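Local coordinates for intron-associated endonuclease 1 (Enterobacteria phage T4, PDB 1MK0), which probably cuts DNA as an intron-encoded homing endonuclease, through a catalytic domain of the GIY-YIG family, at residues A[8-13]-A[53-58]. The protein carries 1 engineered substitution. Numbering follows the deposited sequence.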
loop_
_atom_site.group_PDB
_atom_site.type_symbol
_atom_site.label_atom_id
_atom_site.label_comp_id
_atom_site.label_asym_id
_atom_site.label_seq_id
_atom_site.Cartn_x
_atom_site.Cartn_y
_atom_site.Cartn_z
ATOM N N ILE A 8 -3.847 0.354 -2.356
ATOM C CA ILE A 8 -4.677 -0.797 -2.022
ATOM C C ILE A 8 -5.884 -0.114 -1.402
ATOM O O ILE A 8 -5.778 0.495 -0.339
ATOM C CB ILE A 8 -4.003 -1.726 -0.989
ATOM C CG1 ILE A 8 -2.735 -2.335 -1.597
ATOM C CG2 ILE A 8 -4.976 -2.834 -0.570
ATOM C CD1 ILE A 8 -1.979 -3.264 -0.666
ATOM N N LYS A 9 -7.025 -0.188 -2.079
ATOM C CA LYS A 9 -8.229 0.487 -1.608
ATOM C C LYS A 9 -9.335 -0.423 -1.091
ATOM O O LYS A 9 -9.706 -1.407 -1.730
ATOM C CB LYS A 9 -8.777 1.375 -2.734
ATOM C CG LYS A 9 -10.038 2.149 -2.374
ATOM C CD LYS A 9 -10.378 3.197 -3.435
ATOM C CE LYS A 9 -10.637 2.570 -4.796
ATOM N NZ LYS A 9 -11.039 3.583 -5.816
ATOM N N ASN A 10 -9.853 -0.082 0.082
ATOM C CA ASN A 10 -10.937 -0.840 0.691
ATOM C C ASN A 10 -12.200 -0.441 -0.077
ATOM O O ASN A 10 -12.569 0.732 -0.097
ATOM C CB ASN A 10 -11.064 -0.455 2.164
ATOM C CG ASN A 10 -12.087 -1.293 2.901
ATOM O OD1 ASN A 10 -13.178 -1.546 2.395
ATOM N ND2 ASN A 10 -11.742 -1.719 4.108
ATOM N N THR A 11 -12.852 -1.409 -0.714
ATOM C CA THR A 11 -14.051 -1.117 -1.498
ATOM C C THR A 11 -15.282 -0.782 -0.660
ATOM O O THR A 11 -16.310 -0.366 -1.201
ATOM C CB THR A 11 -14.400 -2.287 -2.446
ATOM O OG1 THR A 11 -14.685 -3.464 -1.681
ATOM C CG2 THR A 11 -13.238 -2.569 -3.385
ATOM N N LEU A 12 -15.176 -0.948 0.654
ATOM C CA LEU A 12 -16.295 -0.663 1.546
ATOM C C LEU A 12 -16.318 0.784 2.035
ATOM O O LEU A 12 -17.389 1.335 2.297
ATOM C CB LEU A 12 -16.259 -1.602 2.758
ATOM C CG LEU A 12 -16.254 -3.110 2.494
ATOM C CD1 LEU A 12 -16.259 -3.854 3.822
ATOM C CD2 LEU A 12 -17.469 -3.500 1.662
ATOM N N ASN A 13 -15.145 1.402 2.153
ATOM C CA ASN A 13 -15.059 2.777 2.645
ATOM C C ASN A 13 -14.119 3.691 1.857
ATOM O O ASN A 13 -13.933 4.850 2.217
ATOM C CB ASN A 13 -14.625 2.769 4.108
ATOM C CG ASN A 13 -13.357 1.976 4.326
ATOM O OD1 ASN A 13 -12.436 2.032 3.512
ATOM N ND2 ASN A 13 -13.300 1.236 5.425
ATOM N N GLY A 53 -11.625 -9.269 5.703
ATOM C CA GLY A 53 -10.934 -10.159 4.798
ATOM C C GLY A 53 -10.564 -9.320 3.587
ATOM O O GLY A 53 -10.528 -8.090 3.675
ATOM N N ASN A 54 -10.322 -9.957 2.448
ATOM C CA ASN A 54 -9.922 -9.203 1.264
ATOM C C ASN A 54 -11.036 -8.533 0.470
ATOM O O ASN A 54 -11.525 -9.079 -0.522
ATOM C CB ASN A 54 -9.099 -10.090 0.330
ATOM C CG ASN A 54 -8.442 -9.304 -0.795
ATOM O OD1 ASN A 54 -7.690 -9.861 -1.597
ATOM N ND2 ASN A 54 -8.723 -8.008 -0.857
ATOM N N VAL A 55 -11.423 -7.341 0.911
ATOM C CA VAL A 55 -12.445 -6.551 0.236
ATOM C C VAL A 55 -11.725 -5.392 -0.450
ATOM O O VAL A 55 -12.313 -4.345 -0.705
ATOM C CB VAL A 55 -13.475 -5.976 1.242
ATOM C CG1 VAL A 55 -14.310 -7.104 1.823
ATOM C CG2 VAL A 55 -12.760 -5.222 2.359
ATOM N N PHE A 56 -10.445 -5.597 -0.753
ATOM C CA PHE A 56 -9.632 -4.556 -1.371
ATOM C C PHE A 56 -9.421 -4.669 -2.873
ATOM O O PHE A 56 -9.561 -5.742 -3.463
ATOM C CB PHE A 56 -8.258 -4.499 -0.693
ATOM C CG PHE A 56 -8.324 -4.316 0.794
ATOM C CD1 PHE A 56 -8.536 -5.404 1.633
ATOM C CD2 PHE A 56 -8.216 -3.048 1.355
ATOM C CE1 PHE A 56 -8.642 -5.233 3.013
ATOM C CE2 PHE A 56 -8.322 -2.868 2.734
ATOM C CZ PHE A 56 -8.536 -3.963 3.562
ATOM N N GLU A 57 -9.073 -3.531 -3.469
ATOM C CA GLU A 57 -8.779 -3.415 -4.891
ATOM C C GLU A 57 -7.402 -2.777 -5.017
ATOM O O GLU A 57 -7.158 -1.708 -4.457
ATOM C CB GLU A 57 -9.795 -2.517 -5.594
ATOM C CG GLU A 57 -11.050 -3.211 -6.070
ATOM C CD GLU A 57 -11.912 -2.300 -6.926
ATOM O OE1 GLU A 57 -11.395 -1.762 -7.930
ATOM O OE2 GLU A 57 -13.104 -2.122 -6.600
ATOM N N CYS A 58 -6.510 -3.435 -5.747
ATOM C CA CYS A 58 -5.161 -2.923 -5.945
ATOM C C CYS A 58 -5.041 -2.271 -7.316
ATOM O O CYS A 58 -5.482 -2.834 -8.317
ATOM C CB CYS A 58 -4.140 -4.059 -5.840
ATOM S SG CYS A 58 -4.098 -4.913 -4.246
#
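K9 and E57 form the hydrogen-bonded pair of an antiparallel ladder joining the central strand 4-10 of the GIY-YIG domain's three-stranded sheet to the outer strand 56-63. K9 N reaches E57 O at 2.8 Å, almost straight at 178°, and E57 N returns a bond to K9 O. Beyond the ladder, V55 O accepts twice from T11, from the backbone N at 3.0 Å and from OG1 at 2.7 Å. With chi1 at 62°, the hydroxyl sits between T11's own N and carbonyl carbon, which brings it to V55 O; the T11 methyl CG2 packs across E57 CG.

I8, N10, F56 and C58 share the face turned to helices 24-37 and 43-52. Branched I8 can meet two apolar neighbours at once, CG2 touching F56 CB at 3.7 Å and CG1 touching C58 SG. The F56 ring slants across N10, its CE2 3.7 Å from N10 CB, with amide and ring planes 64° apart. V55, also branched, rests CG2 over one ring face, toward the rim, and against L12 CD1.

N10 suits the strand's end because its side-chain amide serves two partners: ND2 bonds Y89 OH, while OD1 closes an Asx turn, receiving L12 N in the carbonyl plane at 2.7 Å.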